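Putative transcriptional regulator (Streptomyces coelicolor, PDB 2ZB9) probably binds cis-regulatory DNA through an N-terminal helix-turn-helix and regulates transcription as a dimeric member of the TetR family. Local coordinates at residues Q164-Q169 with T195-G200; W171-H176 with D187-A192; E47-V52 with T58-W63. All blocks are in the same frame, centred on the assembly; numbering follows the deposited sequence.

Interaction 1 of 3, residues Q164-Q169 with T195-G200; sequences QVLVDQ and TNLLDG
Leu197 divides its two methyls over Gln169 and presents its branch point to Leu166. CD2 of Leu197 lies 3.8 Å from CB of Gln169, at the root of the side chain, while CD1 of Leu197 sits 3.8 Å from the amide oxygen OE1 of Gln169, near its far end. Leu166 comes in one turn earlier on helix 163-179 and sets its CD2 4.1 Å from CG of Leu197. Gln169 has CG opposite its own carbonyl carbon (chi1 -69°) and is extended beyond it, so the chain runs aslant across Leu197, its root at CD2 and its amide end at CD1. No hydrogen bond joins the segments; the Gln169 amide is gripped by the second subunit, with NE2 bonded to the carbonyl of Leu193 there. Leu197 also packs on Leu197 of the second subunit, and Leu166 is backed by Leu148 of helix 126-153. Replacing Leu197 with alanine would probably leave the Gln169 stem and Leu166 facing a gap and cost the Leu197 pair across the dimer interface its mutual packing. Helices 163-179 and 187-199 meeting their counterparts in this way make the helical dimer interface characteristic of TetR-family C-terminal domains.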
loop_
_atom_site.group_PDB
_atom_site.type_symbol
_atom_site.label_atom_id
_atom_site.label_comp_id
_atom_site.label_asym_id
_atom_site.label_seq_id
_atom_site.Cartn_x
_atom_site.Cartn_y
_atom_site.Cartn_z
ATOM N N GLN A 164 -2.564 9.747 12.480
ATOM C CA GLN A 164 -1.708 8.816 11.750
ATOM C C GLN A 164 -2.538 7.713 11.108
ATOM O O GLN A 164 -2.201 7.225 10.029
ATOM C CB GLN A 164 -0.660 8.197 12.675
ATOM C CG GLN A 164 0.569 9.073 12.890
ATOM C CD GLN A 164 1.230 9.472 11.586
ATOM O OE1 GLN A 164 1.146 8.755 10.589
ATOM N NE2 GLN A 164 1.908 10.613 11.591
ATOM N N VAL A 165 -3.622 7.314 11.769
ATOM C CA VAL A 165 -4.491 6.281 11.216
ATOM C C VAL A 165 -5.159 6.838 9.961
ATOM O O VAL A 165 -5.278 6.147 8.954
ATOM C CB VAL A 165 -5.597 5.850 12.224
ATOM C CG1 VAL A 165 -6.521 4.794 11.573
ATOM C CG2 VAL A 165 -4.964 5.291 13.498
ATOM N N LEU A 166 -5.598 8.092 10.026
ATOM C CA LEU A 166 -6.260 8.724 8.883
ATOM C C LEU A 166 -5.355 8.696 7.660
ATOM O O LEU A 166 -5.805 8.440 6.547
ATOM C CB LEU A 166 -6.629 10.173 9.203
ATOM C CG LEU A 166 -7.565 10.412 10.389
ATOM C CD1 LEU A 166 -7.819 11.910 10.531
ATOM C CD2 LEU A 166 -8.889 9.669 10.172
ATOM N N VAL A 167 -4.073 8.969 7.872
ATOM C CA VAL A 167 -3.118 8.953 6.776
ATOM C C VAL A 167 -3.229 7.656 5.972
ATOM O O VAL A 167 -3.232 7.674 4.742
ATOM C CB VAL A 167 -1.671 9.101 7.299
ATOM C CG1 VAL A 167 -0.688 8.941 6.147
ATOM C CG2 VAL A 167 -1.491 10.462 7.970
ATOM N N ASP A 168 -3.323 6.526 6.665
ATOM C CA ASP A 168 -3.428 5.237 5.991
ATOM C C ASP A 168 -4.786 5.010 5.349
ATOM O O ASP A 168 -4.908 4.220 4.416
ATOM C CB ASP A 168 -3.137 4.109 6.977
ATOM C CG ASP A 168 -1.702 4.125 7.455
ATOM O OD1 ASP A 168 -0.799 3.854 6.627
ATOM O OD2 ASP A 168 -1.482 4.422 8.649
ATOM N N GLN A 169 -5.810 5.694 5.848
ATOM C CA GLN A 169 -7.143 5.528 5.286
ATOM C C GLN A 169 -7.421 6.462 4.119
ATOM O O GLN A 169 -8.486 6.399 3.501
ATOM C CB GLN A 169 -8.199 5.681 6.382
ATOM C CG GLN A 169 -8.161 4.517 7.369
ATOM C CD GLN A 169 -9.262 4.585 8.402
ATOM O OE1 GLN A 169 -9.250 5.441 9.278
ATOM N NE2 GLN A 169 -10.223 3.681 8.299
ATOM N N THR A 195 -15.223 11.670 1.972
ATOM C CA THR A 195 -16.573 11.738 2.523
ATOM C C THR A 195 -16.848 10.597 3.503
ATOM O O THR A 195 -17.475 10.809 4.536
ATOM C CB THR A 195 -17.657 11.737 1.413
ATOM O OG1 THR A 195 -17.702 10.456 0.779
ATOM C CG2 THR A 195 -17.347 12.799 0.370
ATOM N N ASN A 196 -16.383 9.391 3.184
ATOM C CA ASN A 196 -16.590 8.246 4.072
ATOM C C ASN A 196 -16.010 8.519 5.446
ATOM O O ASN A 196 -16.652 8.297 6.470
ATOM C CB ASN A 196 -15.917 6.989 3.520
ATOM C CG ASN A 196 -16.634 6.417 2.324
ATOM O OD1 ASN A 196 -17.806 6.706 2.092
ATOM N ND2 ASN A 196 -15.940 5.572 1.567
ATOM N N LEU A 197 -14.782 9.014 5.449
ATOM C CA LEU A 197 -14.060 9.306 6.671
ATOM C C LEU A 197 -14.641 10.468 7.465
ATOM O O LEU A 197 -14.899 10.345 8.662
ATOM C CB LEU A 197 -12.607 9.591 6.314
ATOM C CG LEU A 197 -11.519 8.887 7.112
ATOM C CD1 LEU A 197 -11.946 7.483 7.516
ATOM C CD2 LEU A 197 -10.268 8.860 6.251
ATOM N N LEU A 198 -14.836 11.596 6.798
ATOM C CA LEU A 198 -15.372 12.780 7.446
ATOM C C LEU A 198 -16.820 12.612 7.894
ATOM O O LEU A 198 -17.166 12.970 9.018
ATOM C CB LEU A 198 -15.253 13.989 6.504
ATOM C CG LEU A 198 -14.020 14.912 6.590
ATOM C CD1 LEU A 198 -12.763 14.123 6.860
ATOM C CD2 LEU A 198 -13.897 15.701 5.298
ATOM N N ASP A 199 -17.658 12.051 7.027
ATOM C CA ASP A 199 -19.073 11.882 7.346
ATOM C C ASP A 199 -19.453 10.543 7.984
ATOM O O ASP A 199 -20.525 10.417 8.580
ATOM C CB ASP A 199 -19.926 12.104 6.086
ATOM C CG ASP A 199 -19.663 13.461 5.425
ATOM O OD1 ASP A 199 -19.512 14.459 6.153
ATOM O OD2 ASP A 199 -19.618 13.533 4.178
ATOM N N GLY A 200 -18.578 9.549 7.874
ATOM C CA GLY A 200 -18.888 8.246 8.436
ATOM C C GLY A 200 -19.730 7.481 7.433
ATOM O O GLY A 200 -20.343 8.096 6.561
#

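Interaction 2 of 3, residues W171-H176 with D187-A192; sequences WGAVYH and DAFVTA
Phe189 inserts its ring edge against the backbone and side chains of Ala173 and Val174, an apolar, buried helix-to-helix contact in the all-helical C-terminal domain of the TetR fold. It joins the first turn of helix 187-199 to the middle of helix 163-179, where the backbones come as near as 7.9 Å between CA of Val174 and CA of Val190. With CG of Phe189 opposite the backbone N (chi1 170°), the ring reaches the facing helix edge first and oblique to the Val174 side chain. Its CE2 meets CA of Val174 at 3.9 Å, in the plane of the ring, and CG2 of the same valine at 4.0 Å. The neighbouring CZ lies 4.4 Å from CB of Ala173, consistent with the small alanine letting the ring edge near the backbone. No hydrogen bond crosses between the segments, and the contact rests on van der Waals packing of the ring edge. Leu193, one turn further along helix 187-199, touches both Ala173 and Val174 and extends the apolar seam, while Val174 and Val190 also pack on helix 91-108. Arg177 makes a cation-pi contact with Phe189, and Asp168 of the second subunit packs on Phe189, which places this seam beside the dimer interface. At the start of helix 187-199, Asp187 O accepts from both Thr191 N and Thr191 OG1, on opposite faces of its carbonyl plane. Across the contact, the ring edge also reaches main chain: CZ of Phe189 stands 3.7 Å from the carbonyl oxygen O of Ala173, near the ring plane.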
loop_
_atom_site.group_PDB
_atom_site.type_symbol
_atom_site.label_atom_id
_atom_site.label_comp_id
_atom_site.label_asym_id
_atom_site.label_seq_id
_atom_site.Cartn_x
_atom_site.Cartn_y
_atom_site.Cartn_z
ATOM N N TRP A 171 -4.298 8.357 1.856
ATOM C CA TRP A 171 -3.190 8.060 0.954
ATOM C C TRP A 171 -2.878 6.560 0.901
ATOM O O TRP A 171 -2.640 6.008 -0.172
ATOM C CB TRP A 171 -1.957 8.867 1.391
ATOM C CG TRP A 171 -2.227 10.340 1.315
ATOM C CD1 TRP A 171 -2.175 11.122 0.195
ATOM C CD2 TRP A 171 -2.763 11.169 2.360
ATOM N NE1 TRP A 171 -2.657 12.376 0.471
ATOM C CE2 TRP A 171 -3.028 12.435 1.785
ATOM C CE3 TRP A 171 -3.051 10.961 3.714
ATOM C CZ2 TRP A 171 -3.575 13.495 2.528
ATOM C CZ3 TRP A 171 -3.594 12.016 4.453
ATOM C CH2 TRP A 171 -3.851 13.268 3.852
ATOM N N GLY A 172 -2.887 5.904 2.056
ATOM C CA GLY A 172 -2.610 4.477 2.081
ATOM C C GLY A 172 -3.579 3.697 1.206
ATOM O O GLY A 172 -3.185 2.748 0.528
ATOM N N ALA A 173 -4.850 4.098 1.235
ATOM C CA ALA A 173 -5.902 3.462 0.434
ATOM C C ALA A 173 -5.602 3.623 -1.052
ATOM O O ALA A 173 -5.850 2.715 -1.843
ATOM C CB ALA A 173 -7.264 4.087 0.755
ATOM N N VAL A 174 -5.091 4.792 -1.429
ATOM C CA VAL A 174 -4.743 5.067 -2.823
ATOM C C VAL A 174 -3.542 4.206 -3.224
ATOM O O VAL A 174 -3.554 3.555 -4.272
ATOM C CB VAL A 174 -4.360 6.555 -3.035
ATOM C CG1 VAL A 174 -3.996 6.799 -4.505
ATOM C CG2 VAL A 174 -5.510 7.458 -2.609
ATOM N N TYR A 175 -2.502 4.215 -2.392
ATOM C CA TYR A 175 -1.316 3.416 -2.667
ATOM C C TYR A 175 -1.721 1.960 -2.858
ATOM O O TYR A 175 -1.238 1.280 -3.764
ATOM C CB TYR A 175 -0.322 3.496 -1.503
ATOM C CG TYR A 175 0.587 4.710 -1.506
ATOM C CD1 TYR A 175 1.527 4.897 -2.514
ATOM C CD2 TYR A 175 0.515 5.661 -0.487
ATOM C CE1 TYR A 175 2.380 6.006 -2.512
ATOM C CE2 TYR A 175 1.361 6.775 -0.473
ATOM C CZ TYR A 175 2.290 6.939 -1.491
ATOM O OH TYR A 175 3.119 8.040 -1.496
ATOM N N HIS A 176 -2.620 1.481 -2.004
ATOM C CA HIS A 176 -3.048 0.093 -2.093
ATOM C C HIS A 176 -3.742 -0.230 -3.405
ATOM O O HIS A 176 -3.447 -1.248 -4.039
ATOM C CB HIS A 176 -3.965 -0.257 -0.923
ATOM C CG HIS A 176 -4.489 -1.656 -0.968
ATOM N ND1 HIS A 176 -5.790 -1.953 -1.310
ATOM C CD2 HIS A 176 -3.880 -2.843 -0.727
ATOM C CE1 HIS A 176 -5.961 -3.264 -1.275
ATOM N NE2 HIS A 176 -4.819 -3.825 -0.924
ATOM N N ASP A 187 -11.406 10.068 -9.652
ATOM C CA ASP A 187 -11.906 11.135 -8.798
ATOM C C ASP A 187 -13.033 10.673 -7.882
ATOM O O ASP A 187 -13.160 11.153 -6.756
ATOM C CB ASP A 187 -12.383 12.315 -9.649
ATOM C CG ASP A 187 -12.655 13.556 -8.815
ATOM O OD1 ASP A 187 -11.725 14.003 -8.106
ATOM O OD2 ASP A 187 -13.793 14.081 -8.864
ATOM N N ALA A 188 -13.854 9.749 -8.368
ATOM C CA ALA A 188 -14.960 9.229 -7.575
ATOM C C ALA A 188 -14.379 8.501 -6.365
ATOM O O ALA A 188 -14.893 8.602 -5.245
ATOM C CB ALA A 188 -15.804 8.274 -8.414
ATOM N N PHE A 189 -13.301 7.765 -6.608
ATOM C CA PHE A 189 -12.622 7.028 -5.560
ATOM C C PHE A 189 -12.083 8.027 -4.535
ATOM O O PHE A 189 -12.341 7.912 -3.336
ATOM C CB PHE A 189 -11.484 6.208 -6.171
ATOM C CG PHE A 189 -10.565 5.591 -5.163
ATOM C CD1 PHE A 189 -11.055 4.758 -4.168
ATOM C CD2 PHE A 189 -9.194 5.824 -5.228
ATOM C CE1 PHE A 189 -10.194 4.163 -3.247
ATOM C CE2 PHE A 189 -8.322 5.235 -4.313
ATOM C CZ PHE A 189 -8.827 4.401 -3.321
ATOM N N VAL A 190 -11.344 9.012 -5.026
ATOM C CA VAL A 190 -10.771 10.046 -4.182
ATOM C C VAL A 190 -11.829 10.735 -3.326
ATOM O O VAL A 190 -11.686 10.829 -2.109
ATOM C CB VAL A 190 -10.064 11.109 -5.037
ATOM C CG1 VAL A 190 -9.696 12.312 -4.186
ATOM C CG2 VAL A 190 -8.821 10.505 -5.676
ATOM N N THR A 191 -12.890 11.216 -3.967
ATOM C CA THR A 191 -13.954 11.909 -3.253
ATOM C C THR A 191 -14.603 11.032 -2.192
ATOM O O THR A 191 -14.899 11.508 -1.097
ATOM C CB THR A 191 -15.040 12.423 -4.223
ATOM O OG1 THR A 191 -14.431 13.273 -5.203
ATOM C CG2 THR A 191 -16.088 13.225 -3.475
ATOM N N ALA A 192 -14.811 9.758 -2.508
ATOM C CA ALA A 192 -15.422 8.826 -1.562
ATOM C C ALA A 192 -14.535 8.580 -0.338
ATOM O O ALA A 192 -15.033 8.401 0.774
ATOM C CB ALA A 192 -15.738 7.495 -2.259
#

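Interaction 3 of 3, residues E47-V52 with T58-W63; sequences ERVARV and TTLYKW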
loop_
_atom_site.group_PDB
_atom_site.type_symbol
_atom_site.label_atom_id
_atom_site.label_comp_id
_atom_site.label_asym_id
_atom_site.label_seq_id
_atom_site.Cartn_x
_atom_site.Cartn_y
_atom_site.Cartn_z
ATOM N N GLU A 47 26.876 9.505 -12.645
ATOM C CA GLU A 47 27.664 10.049 -13.751
ATOM C C GLU A 47 26.830 11.002 -14.599
ATOM O O GLU A 47 27.324 12.019 -15.089
ATOM C CB GLU A 47 28.184 8.913 -14.641
ATOM C CG GLU A 47 29.686 8.669 -14.564
ATOM C CD GLU A 47 30.044 7.309 -13.978
ATOM O OE1 GLU A 47 31.236 6.926 -14.038
ATOM O OE2 GLU A 47 29.138 6.625 -13.453
ATOM N N ARG A 48 25.560 10.661 -14.770
ATOM C CA ARG A 48 24.638 11.465 -15.557
ATOM C C ARG A 48 24.301 12.762 -14.814
ATOM O O ARG A 48 24.285 13.848 -15.400
ATOM C CB ARG A 48 23.369 10.646 -15.821
ATOM C CG ARG A 48 22.327 11.310 -16.694
ATOM C CD ARG A 48 22.638 11.197 -18.174
ATOM N NE ARG A 48 21.585 11.829 -18.962
ATOM C CZ ARG A 48 20.447 11.240 -19.317
ATOM N NH1 ARG A 48 20.200 9.985 -18.967
ATOM N NH2 ARG A 48 19.542 11.924 -20.009
ATOM N N VAL A 49 24.032 12.648 -13.518
ATOM C CA VAL A 49 23.712 13.815 -12.701
ATOM C C VAL A 49 24.916 14.754 -12.612
ATOM O O VAL A 49 24.775 15.977 -12.694
ATOM C CB VAL A 49 23.300 13.397 -11.267
ATOM C CG1 VAL A 49 23.179 14.632 -10.372
ATOM C CG2 VAL A 49 21.978 12.632 -11.310
ATOM N N ALA A 50 26.101 14.180 -12.437
ATOM C CA ALA A 50 27.310 14.984 -12.337
ATOM C C ALA A 50 27.549 15.764 -13.627
ATOM O O ALA A 50 27.919 16.934 -13.586
ATOM C CB ALA A 50 28.504 14.094 -12.034
ATOM N N ARG A 51 27.329 15.120 -14.770
ATOM C CA ARG A 51 27.537 15.772 -16.060
ATOM C C ARG A 51 26.538 16.895 -16.287
ATOM O O ARG A 51 26.900 17.988 -16.709
ATOM C CB ARG A 51 27.423 14.755 -17.204
ATOM C CG ARG A 51 27.685 15.354 -18.588
ATOM C CD ARG A 51 27.725 14.293 -19.684
ATOM N NE ARG A 51 26.435 13.630 -19.864
ATOM C CZ ARG A 51 25.359 14.212 -20.386
ATOM N NH1 ARG A 51 25.407 15.476 -20.788
ATOM N NH2 ARG A 51 24.227 13.528 -20.498
ATOM N N VAL A 52 25.277 16.611 -15.994
ATOM C CA VAL A 52 24.193 17.565 -16.177
ATOM C C VAL A 52 24.246 18.768 -15.238
ATOM O O VAL A 52 23.893 19.884 -15.629
ATOM C CB VAL A 52 22.828 16.865 -15.995
ATOM C CG1 VAL A 52 21.707 17.867 -16.124
ATOM C CG2 VAL A 52 22.672 15.759 -17.033
ATOM N N THR A 58 32.248 13.044 -6.709
ATOM C CA THR A 58 32.800 12.999 -5.358
ATOM C C THR A 58 31.834 13.650 -4.384
ATOM O O THR A 58 31.512 13.095 -3.336
ATOM C CB THR A 58 34.147 13.746 -5.281
ATOM O OG1 THR A 58 35.113 13.067 -6.091
ATOM C CG2 THR A 58 34.644 13.811 -3.842
ATOM N N THR A 59 31.378 14.841 -4.742
ATOM C CA THR A 59 30.443 15.580 -3.915
ATOM C C THR A 59 29.100 14.845 -3.870
ATOM O O THR A 59 28.469 14.757 -2.819
ATOM C CB THR A 59 30.237 16.990 -4.477
ATOM O OG1 THR A 59 31.513 17.623 -4.645
ATOM C CG2 THR A 59 29.391 17.816 -3.540
ATOM N N LEU A 60 28.679 14.314 -5.014
ATOM C CA LEU A 60 27.418 13.583 -5.111
ATOM C C LEU A 60 27.402 12.385 -4.163
ATOM O O LEU A 60 26.458 12.197 -3.395
ATOM C CB LEU A 60 27.204 13.113 -6.551
ATOM C CG LEU A 60 26.365 13.959 -7.515
ATOM C CD1 LEU A 60 26.526 15.449 -7.248
ATOM C CD2 LEU A 60 26.760 13.600 -8.935
ATOM N N TYR A 61 28.457 11.583 -4.214
ATOM C CA TYR A 61 28.569 10.408 -3.357
ATOM C C TYR A 61 28.474 10.768 -1.873
ATOM O O TYR A 61 27.927 10.004 -1.077
ATOM C CB TYR A 61 29.888 9.684 -3.643
ATOM C CG TYR A 61 29.920 8.944 -4.968
ATOM C CD1 TYR A 61 31.124 8.732 -5.639
ATOM C CD2 TYR A 61 28.753 8.443 -5.540
ATOM C CE1 TYR A 61 31.165 8.041 -6.853
ATOM C CE2 TYR A 61 28.781 7.748 -6.753
ATOM C CZ TYR A 61 29.991 7.553 -7.404
ATOM O OH TYR A 61 30.025 6.875 -8.605
ATOM N N LYS A 62 28.994 11.933 -1.504
ATOM C CA LYS A 62 28.956 12.376 -0.111
ATOM C C LYS A 62 27.538 12.655 0.374
ATOM O O LYS A 62 27.183 12.323 1.508
ATOM C CB LYS A 62 29.777 13.655 0.075
ATOM C CG LYS A 62 31.261 13.536 -0.204
ATOM C CD LYS A 62 31.925 14.878 0.064
ATOM C CE LYS A 62 33.399 14.883 -0.296
ATOM N NZ LYS A 62 33.965 16.244 -0.067
ATOM N N TRP A 63 26.735 13.285 -0.480
ATOM C CA TRP A 63 25.363 13.622 -0.118
ATOM C C TRP A 63 24.370 12.478 -0.299
ATOM O O TRP A 63 23.382 12.392 0.428
ATOM C CB TRP A 63 24.887 14.833 -0.921
ATOM C CG TRP A 63 25.611 16.094 -0.598
ATOM C CD1 TRP A 63 26.148 16.446 0.607
ATOM C CD2 TRP A 63 25.802 17.216 -1.466
ATOM N NE1 TRP A 63 26.656 17.720 0.544
ATOM C CE2 TRP A 63 26.458 18.217 -0.718
ATOM C CE3 TRP A 63 25.480 17.474 -2.806
ATOM C CZ2 TRP A 63 26.799 19.459 -1.261
ATOM C CZ3 TRP A 63 25.819 18.713 -3.349
ATOM C CH2 TRP A 63 26.472 19.689 -2.575
#
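Leu60 points its side chain from helix 57-63 at Val49 and Ala50 of helix 46-53, and a single methyl does the touching. CD2 of Leu60 lies 3.6 Å from CB of Ala50 and equally near the backbone N of Ala50, so it rests against the helix surface itself. The same CD2 is 4.0 Å from CG1 of Val49, whose side chain slants across that of Leu60. Val49 holds CG1 opposite its backbone N (chi1 171°), which turns this methyl toward the leucine. The small Ala50 side chain is consistent with a close approach of the backbones, 7.4 Å between CA of Ala50 and CA of Leu60. The side-chain contacts are all apolar, and no hydrogen bond links the two segments. At its margin, Glu47 OE1 forms a salt bridge to Lys57, tying helix 46-53 to the start of helix 57-63. Both helices belong to the predicted helix-turn-helix, in which helix 57-63 would be the recognition helix, as in other TetR-family proteins. Val55 in the turn between them packs on Leu60. Helix 20-39 lies against both partners: Val28 touches Val49 and Val24 touches Trp63, so the pair is seated on helix 20-39, the first helix of the chain.

In the fold
Along the chain interaction 3 comes first, within the predicted DNA-binding helix-turn-helix, and closes before the other two open. Interactions 1 and 2 are two levels of one pairing between helix 163-179 and helix 187-199; their centres lie 11 Å apart, with interaction 2 nested inside the loop closed by interaction 1. Helix 163-179 continues directly from one to the other, and both touch the second subunit. Interaction 3 sits on the opposite side of the chain's centre, its centre about 41 Å from that of interaction 1 and 37 Å from that of interaction 2, without contact. The dimer-forming part and the probable DNA-reading part are thus well separated, consistent with the two-domain plan of TetR regulators.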